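Sister chromatid cohesion protein (Chaetomium thermophilum, PDB 5T8V) probably loads cohesin onto chromatin as a member of the SCC2/Nipped-B family, the chain here being its C-terminal HEAT-repeat fragment. Local coordinates at residues 1364-1375 with 1435-1446; 1182-1193 with 1232-1240. All blocks are in the same frame, centred on the assembly; numbering follows the deposited sequence.

Contact 1: residues 1364-1375 with 1435-1446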
loop_
_atom_site.group_PDB
_atom_site.type_symbol
_atom_site.label_atom_id
_atom_site.label_comp_id
_atom_site.label_asym_id
_atom_site.label_seq_id
_atom_site.Cartn_x
_atom_site.Cartn_y
_atom_site.Cartn_z
ATOM N N LEU A 1364 31.655 52.221 -11.164
ATOM C CA LEU A 1364 31.561 50.865 -11.696
ATOM C C LEU A 1364 30.659 49.984 -10.836
ATOM O O LEU A 1364 29.774 49.288 -11.349
ATOM C CB LEU A 1364 32.968 50.270 -11.802
ATOM C CG LEU A 1364 33.095 48.821 -12.272
ATOM C CD1 LEU A 1364 34.359 48.646 -13.098
ATOM C CD2 LEU A 1364 33.114 47.869 -11.088
ATOM N N ARG A 1365 30.869 50.009 -9.519
ATOM C CA ARG A 1365 30.037 49.214 -8.622
ATOM C C ARG A 1365 28.582 49.660 -8.664
ATOM O O ARG A 1365 27.682 48.868 -8.366
ATOM C CB ARG A 1365 30.573 49.304 -7.196
ATOM C CG ARG A 1365 31.922 48.634 -6.996
ATOM C CD ARG A 1365 32.454 48.887 -5.597
ATOM N NE ARG A 1365 32.616 50.314 -5.332
ATOM C CZ ARG A 1365 32.952 50.825 -4.153
ATOM N NH1 ARG A 1365 33.163 50.030 -3.112
ATOM N NH2 ARG A 1365 33.073 52.138 -4.013
ATOM N N GLN A 1366 28.331 50.922 -9.013
ATOM C CA GLN A 1366 26.956 51.398 -9.117
ATOM C C GLN A 1366 26.220 50.696 -10.251
ATOM O O GLN A 1366 25.075 50.259 -10.082
ATOM C CB GLN A 1366 26.948 52.914 -9.322
ATOM C CG GLN A 1366 25.597 53.573 -9.123
ATOM C CD GLN A 1366 25.680 55.086 -9.203
ATOM O OE1 GLN A 1366 26.379 55.636 -10.055
ATOM N NE2 GLN A 1366 24.970 55.767 -8.311
ATOM N N LEU A 1367 26.869 50.565 -11.412
ATOM C CA LEU A 1367 26.227 49.945 -12.565
ATOM C C LEU A 1367 26.276 48.426 -12.508
ATOM O O LEU A 1367 25.428 47.765 -13.117
ATOM C CB LEU A 1367 26.878 50.441 -13.854
ATOM C CG LEU A 1367 26.818 51.957 -14.056
ATOM C CD1 LEU A 1367 27.566 52.347 -15.313
ATOM C CD2 LEU A 1367 25.374 52.445 -14.113
ATOM N N THR A 1368 27.255 47.855 -11.809
ATOM C CA THR A 1368 27.202 46.430 -11.514
ATOM C C THR A 1368 26.033 46.126 -10.585
ATOM O O THR A 1368 25.252 45.199 -10.831
ATOM C CB THR A 1368 28.523 45.985 -10.891
ATOM O OG1 THR A 1368 29.608 46.293 -11.777
ATOM C CG2 THR A 1368 28.511 44.474 -10.601
ATOM N N ALA A 1369 25.897 46.912 -9.512
ATOM C CA ALA A 1369 24.717 46.832 -8.658
ATOM C C ALA A 1369 23.443 46.905 -9.484
ATOM O O ALA A 1369 22.548 46.062 -9.349
ATOM C CB ALA A 1369 24.742 47.962 -7.628
ATOM N N ALA A 1370 23.342 47.919 -10.345
ATOM C CA ALA A 1370 22.195 48.029 -11.237
ATOM C C ALA A 1370 21.973 46.727 -11.998
ATOM O O ALA A 1370 20.900 46.123 -11.926
ATOM C CB ALA A 1370 22.402 49.195 -12.205
ATOM N N SER A 1371 23.004 46.269 -12.712
ATOM C CA SER A 1371 22.872 45.106 -13.586
ATOM C C SER A 1371 22.360 43.888 -12.824
ATOM O O SER A 1371 21.346 43.289 -13.198
ATOM C CB SER A 1371 24.217 44.798 -14.247
ATOM O OG SER A 1371 24.675 45.893 -15.023
ATOM N N MET A 1372 23.062 43.501 -11.756
ATOM C CA MET A 1372 22.723 42.300 -10.995
ATOM C C MET A 1372 21.220 42.165 -10.788
ATOM O O MET A 1372 20.662 41.073 -10.926
ATOM C CB MET A 1372 23.423 42.313 -9.637
ATOM C CG MET A 1372 24.901 41.983 -9.685
ATOM S SD MET A 1372 25.596 41.816 -8.030
ATOM C CE MET A 1372 25.309 43.455 -7.382
ATOM N N ILE A 1373 20.561 43.274 -10.450
ATOM C CA ILE A 1373 19.112 43.253 -10.282
ATOM C C ILE A 1373 18.444 42.722 -11.544
ATOM O O ILE A 1373 17.663 41.765 -11.499
ATOM C CB ILE A 1373 18.595 44.657 -9.916
ATOM C CG1 ILE A 1373 19.213 45.117 -8.590
ATOM C CG2 ILE A 1373 17.067 44.663 -9.829
ATOM C CD1 ILE A 1373 18.884 46.550 -8.208
ATOM N N LEU A 1374 18.758 43.325 -12.695
ATOM C CA LEU A 1374 18.092 42.941 -13.936
ATOM C C LEU A 1374 18.432 41.510 -14.336
ATOM O O LEU A 1374 17.548 40.753 -14.754
ATOM C CB LEU A 1374 18.464 43.908 -15.057
ATOM C CG LEU A 1374 18.018 45.358 -14.863
ATOM C CD1 LEU A 1374 19.195 46.206 -14.459
ATOM C CD2 LEU A 1374 17.371 45.900 -16.120
ATOM N N LEU A 1375 19.705 41.120 -14.227
ATOM C CA LEU A 1375 20.080 39.752 -14.573
ATOM C C LEU A 1375 19.351 38.744 -13.693
ATOM O O LEU A 1375 18.957 37.670 -14.163
ATOM C CB LEU A 1375 21.593 39.567 -14.458
ATOM C CG LEU A 1375 22.435 40.210 -15.563
ATOM C CD1 LEU A 1375 23.164 41.424 -15.040
ATOM C CD2 LEU A 1375 23.418 39.215 -16.148
ATOM N N LEU A 1435 29.522 41.890 -6.898
ATOM C CA LEU A 1435 30.124 42.983 -6.141
ATOM C C LEU A 1435 30.974 42.510 -4.978
ATOM O O LEU A 1435 31.336 43.328 -4.123
ATOM C CB LEU A 1435 29.036 43.932 -5.630
ATOM C CG LEU A 1435 28.337 44.770 -6.698
ATOM C CD1 LEU A 1435 27.380 45.762 -6.060
ATOM C CD2 LEU A 1435 29.325 45.506 -7.559
ATOM N N SER A 1436 31.301 41.221 -4.917
ATOM C CA SER A 1436 32.197 40.686 -3.902
ATOM C C SER A 1436 33.531 40.253 -4.493
ATOM O O SER A 1436 34.323 39.600 -3.806
ATOM C CB SER A 1436 31.528 39.514 -3.187
ATOM O OG SER A 1436 31.225 38.469 -4.095
ATOM N N GLY A 1437 33.798 40.607 -5.747
ATOM C CA GLY A 1437 35.025 40.224 -6.417
ATOM C C GLY A 1437 36.219 41.040 -5.947
ATOM O O GLY A 1437 36.233 41.493 -4.802
ATOM N N GLY A 1438 37.220 41.238 -6.803
ATOM C CA GLY A 1438 37.220 40.757 -8.174
ATOM C C GLY A 1438 36.461 41.683 -9.109
ATOM O O GLY A 1438 35.291 41.460 -9.410
ATOM N N ARG A 1439 37.137 42.738 -9.567
ATOM C CA ARG A 1439 36.517 43.675 -10.497
ATOM C C ARG A 1439 36.170 43.013 -11.826
ATOM O O ARG A 1439 35.267 43.485 -12.530
ATOM C CB ARG A 1439 37.453 44.867 -10.719
ATOM C CG ARG A 1439 37.827 45.606 -9.431
ATOM C CD ARG A 1439 37.027 46.887 -9.252
ATOM N NE ARG A 1439 36.796 47.208 -7.844
ATOM C CZ ARG A 1439 36.358 48.384 -7.403
ATOM N NH1 ARG A 1439 36.112 49.371 -8.255
ATOM N NH2 ARG A 1439 36.173 48.580 -6.105
ATOM N N GLU A 1440 36.860 41.923 -12.175
ATOM C CA GLU A 1440 36.568 41.209 -13.412
ATOM C C GLU A 1440 35.090 40.852 -13.502
ATOM O O GLU A 1440 34.399 41.240 -14.449
ATOM C CB GLU A 1440 37.439 39.951 -13.501
ATOM C CG GLU A 1440 37.143 39.061 -14.707
ATOM C CD GLU A 1440 36.006 38.080 -14.468
ATOM O OE1 GLU A 1440 35.669 37.826 -13.292
ATOM O OE2 GLU A 1440 35.446 37.565 -15.459
ATOM N N ARG A 1441 34.586 40.103 -12.516
ATOM C CA ARG A 1441 33.182 39.705 -12.544
ATOM C C ARG A 1441 32.261 40.914 -12.449
ATOM O O ARG A 1441 31.152 40.891 -12.997
ATOM C CB ARG A 1441 32.889 38.711 -11.418
ATOM C CG ARG A 1441 32.959 39.296 -10.018
ATOM C CD ARG A 1441 32.893 38.214 -8.946
ATOM N NE ARG A 1441 31.791 37.279 -9.161
ATOM C CZ ARG A 1441 31.425 36.338 -8.295
ATOM N NH1 ARG A 1441 30.410 35.534 -8.582
ATOM N NH2 ARG A 1441 32.062 36.205 -7.138
ATOM N N MET A 1442 32.696 41.977 -11.766
ATOM C CA MET A 1442 31.929 43.218 -11.782
ATOM C C MET A 1442 31.723 43.706 -13.209
ATOM O O MET A 1442 30.661 44.243 -13.541
ATOM C CB MET A 1442 32.628 44.300 -10.959
ATOM C CG MET A 1442 32.711 44.039 -9.468
ATOM S SD MET A 1442 33.262 45.519 -8.592
ATOM C CE MET A 1442 33.659 44.851 -6.979
ATOM N N VAL A 1443 32.730 43.534 -14.067
ATOM C CA VAL A 1443 32.583 43.970 -15.452
ATOM C C VAL A 1443 31.820 42.937 -16.279
ATOM O O VAL A 1443 31.060 43.306 -17.182
ATOM C CB VAL A 1443 33.959 44.277 -16.068
ATOM C CG1 VAL A 1443 33.805 44.757 -17.510
ATOM C CG2 VAL A 1443 34.686 45.326 -15.239
ATOM N N ARG A 1444 31.999 41.642 -16.002
ATOM C CA ARG A 1444 31.243 40.632 -16.737
ATOM C C ARG A 1444 29.752 40.733 -16.449
ATOM O O ARG A 1444 28.936 40.325 -17.281
ATOM C CB ARG A 1444 31.739 39.223 -16.404
ATOM C CG ARG A 1444 30.778 38.132 -16.874
ATOM C CD ARG A 1444 31.403 36.750 -16.895
ATOM N NE ARG A 1444 31.873 36.326 -15.579
ATOM C CZ ARG A 1444 32.081 35.060 -15.230
ATOM N NH1 ARG A 1444 32.515 34.772 -14.009
ATOM N NH2 ARG A 1444 31.849 34.076 -16.090
ATOM N N ALA A 1445 29.376 41.251 -15.280
ATOM C CA ALA A 1445 27.964 41.488 -15.006
ATOM C C ALA A 1445 27.407 42.557 -15.938
ATOM O O ALA A 1445 26.409 42.333 -16.635
ATOM C CB ALA A 1445 27.774 41.891 -13.544
ATOM N N CYS A 1446 28.051 43.725 -15.971
ATOM C CA CYS A 1446 27.625 44.783 -16.882
ATOM C C CYS A 1446 27.606 44.289 -18.322
ATOM O O CYS A 1446 26.695 44.623 -19.087
ATOM C CB CYS A 1446 28.547 45.995 -16.745
ATOM S SG CYS A 1446 28.576 46.720 -15.096
#
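Leu1435 slides past Thr1368 in the opposite direction and lays its two methyls on helix 1364-1387. CD2 rests against Thr1368 CG2 and CB and reaches Arg1365 CB. Leu1435 CD1 meets Ala1369 CB at 3.8 Å and also the methyl of Met1372. The Met1372 chain runs straight at chi2 and bends at chi3 (-61°), which brings CE over Leu1435. With CG2 anti to the backbone N, the Thr1368 methyl packs on Leu1435 CD2 and Ala1445 CB, and OG1 is directed to Met1442 O. Thr1368 OG1 lies 2.9 Å from Met1442 O and 3.0 Å from Leu1364 O. Leu1435 comes before helix 1439-1452, whose N-cap is Gly1438. Both helices belong to the all-helical C-terminal end of the HEAT-repeat fragment. The axes of segments 1364-1375 and 1439-1446 approach to 8.6 Å and cross at 54°. Nearer the surface, Leu1364 crosses Met1442 at about a right angle, and Leu1364 CD1 meets Val1443 CG2 at 4.0 Å. Met1442 runs beside Arg1365, pointing the same way. The guanidinium planes of Arg1365 and Arg1439 are 29° apart, with Arg1439 NH2 over one face of the Arg1365 group. Helix 1291-1319 lies against helix 1364-1387, with Ile1316 touching Leu1367 and Ser1371.

Contact 2: residues 1182-1193 with 1232-1240; sequences FLEHKALHTKHE and LFMEVLKIS
Val1236 is the knob of this contact. Its side chain sits in a hole formed by Phe1182, His1185, Lys1186 and His1189 of helix 1175-1191. The two branches do different work. Val1236 CG1 lies over one face of the His1185 ring in a CH-pi contact, 4.0 Å from the centroid, and also touches His1189 CG. Val1236 CG2 lies 3.5 Å from Phe1182 CE1. The same methyl also touches His1185 CD2.

Phe1182, His1185 and His1189 share one first torsion, with CG anti to the backbone N (chi1 167° in His1185). This common setting sends all three rings across to helix 1231-1240. The rings differ in what they present. The Phe1182 ring leans on Leu1232 CB and meets Glu1235 OE1 at CZ, its plane 70° from the carboxylate. His1185 has Val1236 over a face and turns its edge to the face of Phe1233. That offset edge-to-face pair has centroids 5.6 Å apart and planes at 83°. The His1189 ring has Ser1240 CB at its edge, close to the ring plane and 3.8 Å from His1189 NE2.

No hydrogen bond joins the two segments. Thr1190 OG1 bonds within its own helix to Lys1186 O, at 2.8 Å, from above the carbonyl plane. Thr1190 N reaches the same oxygen from the opposite face.

The two helices belong to the C-terminal, all-helical part of the HEAT-repeat fragment, in its sister chromatid cohesion C-terminal region. Phe1233 also touches helix 1200-1213, through Ala1203 and Ile1207, and helix 1243-1254, through Phe1248. Helix 1163-1169 touches His1185 through Ile1167.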
loop_
_atom_site.group_PDB
_atom_site.type_symbol
_atom_site.label_atom_id
_atom_site.label_comp_id
_atom_site.label_asym_id
_atom_site.label_seq_id
_atom_site.Cartn_x
_atom_site.Cartn_y
_atom_site.Cartn_z
ATOM N N PHE A 1182 -0.341 34.493 11.999
ATOM C CA PHE A 1182 -0.998 34.130 10.748
ATOM C C PHE A 1182 -2.512 34.094 10.916
ATOM O O PHE A 1182 -3.253 34.460 9.996
ATOM C CB PHE A 1182 -0.478 32.780 10.255
ATOM C CG PHE A 1182 -1.233 32.232 9.078
ATOM C CD1 PHE A 1182 -1.057 32.769 7.813
ATOM C CD2 PHE A 1182 -2.117 31.177 9.235
ATOM C CE1 PHE A 1182 -1.752 32.266 6.729
ATOM C CE2 PHE A 1182 -2.813 30.670 8.154
ATOM C CZ PHE A 1182 -2.630 31.216 6.900
ATOM N N LEU A 1183 -2.991 33.651 12.080
ATOM C CA LEU A 1183 -4.425 33.689 12.348
ATOM C C LEU A 1183 -4.935 35.123 12.386
ATOM O O LEU A 1183 -6.012 35.423 11.855
ATOM C CB LEU A 1183 -4.735 32.979 13.665
ATOM C CG LEU A 1183 -4.639 31.454 13.666
ATOM C CD1 LEU A 1183 -4.711 30.925 15.091
ATOM C CD2 LEU A 1183 -5.741 30.846 12.813
ATOM N N GLU A 1184 -4.175 36.027 13.007
ATOM C CA GLU A 1184 -4.620 37.413 13.101
ATOM C C GLU A 1184 -4.567 38.106 11.746
ATOM O O GLU A 1184 -5.429 38.934 11.434
ATOM C CB GLU A 1184 -3.775 38.167 14.125
ATOM C CG GLU A 1184 -3.868 37.592 15.528
ATOM C CD GLU A 1184 -5.300 37.471 16.012
ATOM O OE1 GLU A 1184 -6.145 38.293 15.591
ATOM O OE2 GLU A 1184 -5.581 36.549 16.806
ATOM N N HIS A 1185 -3.565 37.786 10.926
ATOM C CA HIS A 1185 -3.509 38.353 9.584
ATOM C C HIS A 1185 -4.636 37.809 8.715
ATOM O O HIS A 1185 -5.242 38.553 7.935
ATOM C CB HIS A 1185 -2.145 38.063 8.956
ATOM C CG HIS A 1185 -2.088 38.315 7.481
ATOM N ND1 HIS A 1185 -2.843 39.286 6.859
ATOM C CD2 HIS A 1185 -1.357 37.725 6.506
ATOM C CE1 HIS A 1185 -2.586 39.278 5.564
ATOM N NE2 HIS A 1185 -1.687 38.341 5.322
ATOM N N LYS A 1186 -4.939 36.515 8.844
ATOM C CA LYS A 1186 -6.002 35.915 8.044
ATOM C C LYS A 1186 -7.364 36.488 8.421
ATOM O O LYS A 1186 -8.143 36.885 7.547
ATOM C CB LYS A 1186 -5.985 34.395 8.214
ATOM C CG LYS A 1186 -7.204 33.688 7.638
ATOM C CD LYS A 1186 -7.009 32.180 7.568
ATOM C CE LYS A 1186 -6.624 31.594 8.921
ATOM N NZ LYS A 1186 -6.730 30.108 8.944
ATOM N N ALA A 1187 -7.671 36.536 9.719
ATOM C CA ALA A 1187 -8.945 37.101 10.152
ATOM C C ALA A 1187 -9.026 38.586 9.822
ATOM O O ALA A 1187 -10.059 39.073 9.346
ATOM C CB ALA A 1187 -9.136 36.875 11.650
ATOM N N LEU A 1188 -7.941 39.321 10.064
ATOM C CA LEU A 1188 -7.937 40.754 9.794
ATOM C C LEU A 1188 -8.176 41.034 8.317
ATOM O O LEU A 1188 -8.932 41.948 7.965
ATOM C CB LEU A 1188 -6.616 41.362 10.262
ATOM C CG LEU A 1188 -6.519 42.887 10.264
ATOM C CD1 LEU A 1188 -5.573 43.342 11.369
ATOM C CD2 LEU A 1188 -6.050 43.408 8.915
ATOM N N HIS A 1189 -7.539 40.262 7.434
ATOM C CA HIS A 1189 -7.814 40.403 6.008
ATOM C C HIS A 1189 -9.250 40.011 5.688
ATOM O O HIS A 1189 -9.897 40.637 4.840
ATOM C CB HIS A 1189 -6.836 39.555 5.195
ATOM C CG HIS A 1189 -7.241 39.371 3.764
ATOM N ND1 HIS A 1189 -8.059 38.343 3.349
ATOM C CD2 HIS A 1189 -6.941 40.086 2.654
ATOM C CE1 HIS A 1189 -8.246 38.432 2.045
ATOM N NE2 HIS A 1189 -7.579 39.481 1.598
ATOM N N THR A 1190 -9.767 38.977 6.357
ATOM C CA THR A 1190 -11.149 38.563 6.138
ATOM C C THR A 1190 -12.110 39.716 6.401
ATOM O O THR A 1190 -13.007 39.990 5.596
ATOM C CB THR A 1190 -11.488 37.366 7.032
ATOM O OG1 THR A 1190 -10.691 36.238 6.645
ATOM C CG2 THR A 1190 -12.969 36.995 6.925
ATOM N N LYS A 1191 -11.932 40.410 7.525
ATOM C CA LYS A 1191 -12.848 41.482 7.895
ATOM C C LYS A 1191 -12.476 42.827 7.286
ATOM O O LYS A 1191 -13.362 43.663 7.074
ATOM C CB LYS A 1191 -12.910 41.624 9.418
ATOM C CG LYS A 1191 -13.030 40.306 10.163
ATOM C CD LYS A 1191 -13.635 40.507 11.541
ATOM C CE LYS A 1191 -12.974 39.633 12.590
ATOM N NZ LYS A 1191 -11.703 40.239 13.078
ATOM N N HIS A 1192 -11.194 43.060 6.993
ATOM C CA HIS A 1192 -10.721 44.368 6.549
ATOM C C HIS A 1192 -9.728 44.218 5.391
ATOM O O HIS A 1192 -8.553 44.553 5.487
ATOM C CB HIS A 1192 -10.089 45.127 7.715
ATOM C CG HIS A 1192 -10.994 45.282 8.899
ATOM N ND1 HIS A 1192 -10.589 45.003 10.187
ATOM C CD2 HIS A 1192 -12.281 45.691 8.990
ATOM C CE1 HIS A 1192 -11.589 45.231 11.020
ATOM N NE2 HIS A 1192 -12.627 45.650 10.319
ATOM N N GLU A 1193 -10.217 43.706 4.259
ATOM C CA GLU A 1193 -9.391 43.641 3.056
ATOM C C GLU A 1193 -9.150 45.033 2.485
ATOM O O GLU A 1193 -8.041 45.347 2.027
ATOM C CB GLU A 1193 -10.066 42.741 2.020
ATOM C CG GLU A 1193 -9.342 42.639 0.683
ATOM C CD GLU A 1193 -10.209 42.020 -0.397
ATOM O OE1 GLU A 1193 -9.913 40.885 -0.823
ATOM O OE2 GLU A 1193 -11.195 42.668 -0.813
ATOM N N LEU A 1232 2.911 32.494 3.177
ATOM C CA LEU A 1232 1.742 32.769 4.007
ATOM C C LEU A 1232 0.954 33.940 3.439
ATOM O O LEU A 1232 -0.261 33.843 3.227
ATOM C CB LEU A 1232 2.162 33.065 5.450
ATOM C CG LEU A 1232 2.818 31.966 6.295
ATOM C CD1 LEU A 1232 2.217 30.596 6.001
ATOM C CD2 LEU A 1232 4.335 31.964 6.110
ATOM N N PHE A 1233 1.640 35.054 3.174
ATOM C CA PHE A 1233 0.991 36.232 2.611
ATOM C C PHE A 1233 0.093 35.850 1.441
ATOM O O PHE A 1233 -1.131 36.011 1.494
ATOM C CB PHE A 1233 2.060 37.242 2.176
ATOM C CG PHE A 1233 1.561 38.658 2.049
ATOM C CD1 PHE A 1233 0.210 38.941 1.914
ATOM C CD2 PHE A 1233 2.458 39.713 2.061
ATOM C CE1 PHE A 1233 -0.233 40.243 1.798
ATOM C CE2 PHE A 1233 2.020 41.019 1.946
ATOM C CZ PHE A 1233 0.674 41.283 1.813
ATOM N N MET A 1234 0.692 35.316 0.374
ATOM C CA MET A 1234 -0.093 34.954 -0.799
ATOM C C MET A 1234 -1.167 33.931 -0.462
ATOM O O MET A 1234 -2.250 33.954 -1.057
ATOM C CB MET A 1234 0.822 34.425 -1.899
ATOM C CG MET A 1234 1.642 35.514 -2.574
ATOM S SD MET A 1234 2.175 35.078 -4.237
ATOM C CE MET A 1234 0.609 35.011 -5.098
ATOM N N GLU A 1235 -0.898 33.031 0.488
ATOM C CA GLU A 1235 -1.927 32.078 0.884
ATOM C C GLU A 1235 -3.164 32.807 1.388
ATOM O O GLU A 1235 -4.294 32.452 1.034
ATOM C CB GLU A 1235 -1.391 31.121 1.949
ATOM C CG GLU A 1235 -2.322 29.953 2.236
ATOM C CD GLU A 1235 -1.643 28.832 3.000
ATOM O OE1 GLU A 1235 -1.582 28.909 4.245
ATOM O OE2 GLU A 1235 -1.164 27.877 2.351
ATOM N N VAL A 1236 -2.969 33.851 2.198
ATOM C CA VAL A 1236 -4.097 34.656 2.655
ATOM C C VAL A 1236 -4.777 35.331 1.474
ATOM O O VAL A 1236 -6.002 35.506 1.469
ATOM C CB VAL A 1236 -3.624 35.680 3.705
ATOM C CG1 VAL A 1236 -4.769 36.600 4.122
ATOM C CG2 VAL A 1236 -3.056 34.961 4.919
ATOM N N LEU A 1237 -4.006 35.715 0.457
ATOM C CA LEU A 1237 -4.583 36.299 -0.747
ATOM C C LEU A 1237 -5.290 35.272 -1.619
ATOM O O LEU A 1237 -5.821 35.643 -2.671
ATOM C CB LEU A 1237 -3.493 37.007 -1.557
ATOM C CG LEU A 1237 -3.225 38.468 -1.184
ATOM C CD1 LEU A 1237 -4.365 39.351 -1.656
ATOM C CD2 LEU A 1237 -3.014 38.630 0.317
ATOM N N LYS A 1238 -5.310 34.002 -1.216
ATOM C CA LYS A 1238 -6.038 32.978 -1.951
ATOM C C LYS A 1238 -7.536 33.011 -1.674
ATOM O O LYS A 1238 -8.282 32.251 -2.301
ATOM C CB LYS A 1238 -5.478 31.595 -1.605
ATOM C CG LYS A 1238 -5.543 30.592 -2.748
ATOM C CD LYS A 1238 -5.083 29.202 -2.320
ATOM C CE LYS A 1238 -3.638 29.201 -1.834
ATOM N NZ LYS A 1238 -3.138 27.823 -1.570
ATOM N N ILE A 1239 -7.988 33.870 -0.760
ATOM C CA ILE A 1239 -9.403 33.982 -0.420
ATOM C C ILE A 1239 -9.999 35.169 -1.164
ATOM O O ILE A 1239 -11.173 35.148 -1.552
ATOM C CB ILE A 1239 -9.600 34.128 1.101
ATOM C CG1 ILE A 1239 -9.018 32.912 1.831
ATOM C CG2 ILE A 1239 -11.083 34.295 1.438
ATOM C CD1 ILE A 1239 -8.973 33.055 3.342
ATOM N N SER A 1240 -9.194 36.215 -1.362
ATOM C CA SER A 1240 -9.679 37.400 -2.064
ATOM C C SER A 1240 -9.958 37.096 -3.530
ATOM O O SER A 1240 -10.925 37.612 -4.103
ATOM C CB SER A 1240 -8.664 38.534 -1.935
ATOM O OG SER A 1240 -7.395 38.139 -2.424
#

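In the fold
Contact 2 precedes contact 1 along the chain. Their centres are 39 Å apart, and their nearest atoms are about 18 Å apart, so they do not touch. They share no helix. Contact 1 lies farther out, its centre about 54 Å from the chain centre against 38 Å for contact 2, and joins helix 1364-1387 to the final helix, 1439-1452, and the residues just before it. Both are partly buried. Contact 1 mixes a buried middle with an exposed edge holding two arginines, and its chemistry is aliphatic and sulfur-bearing, with a threonine hydroxyl beside main-chain oxygens. Contact 2 has no fully exposed touching residue and relies on aromatic and imidazole rings around one valine. Its helices run closer to parallel, about 30° apart.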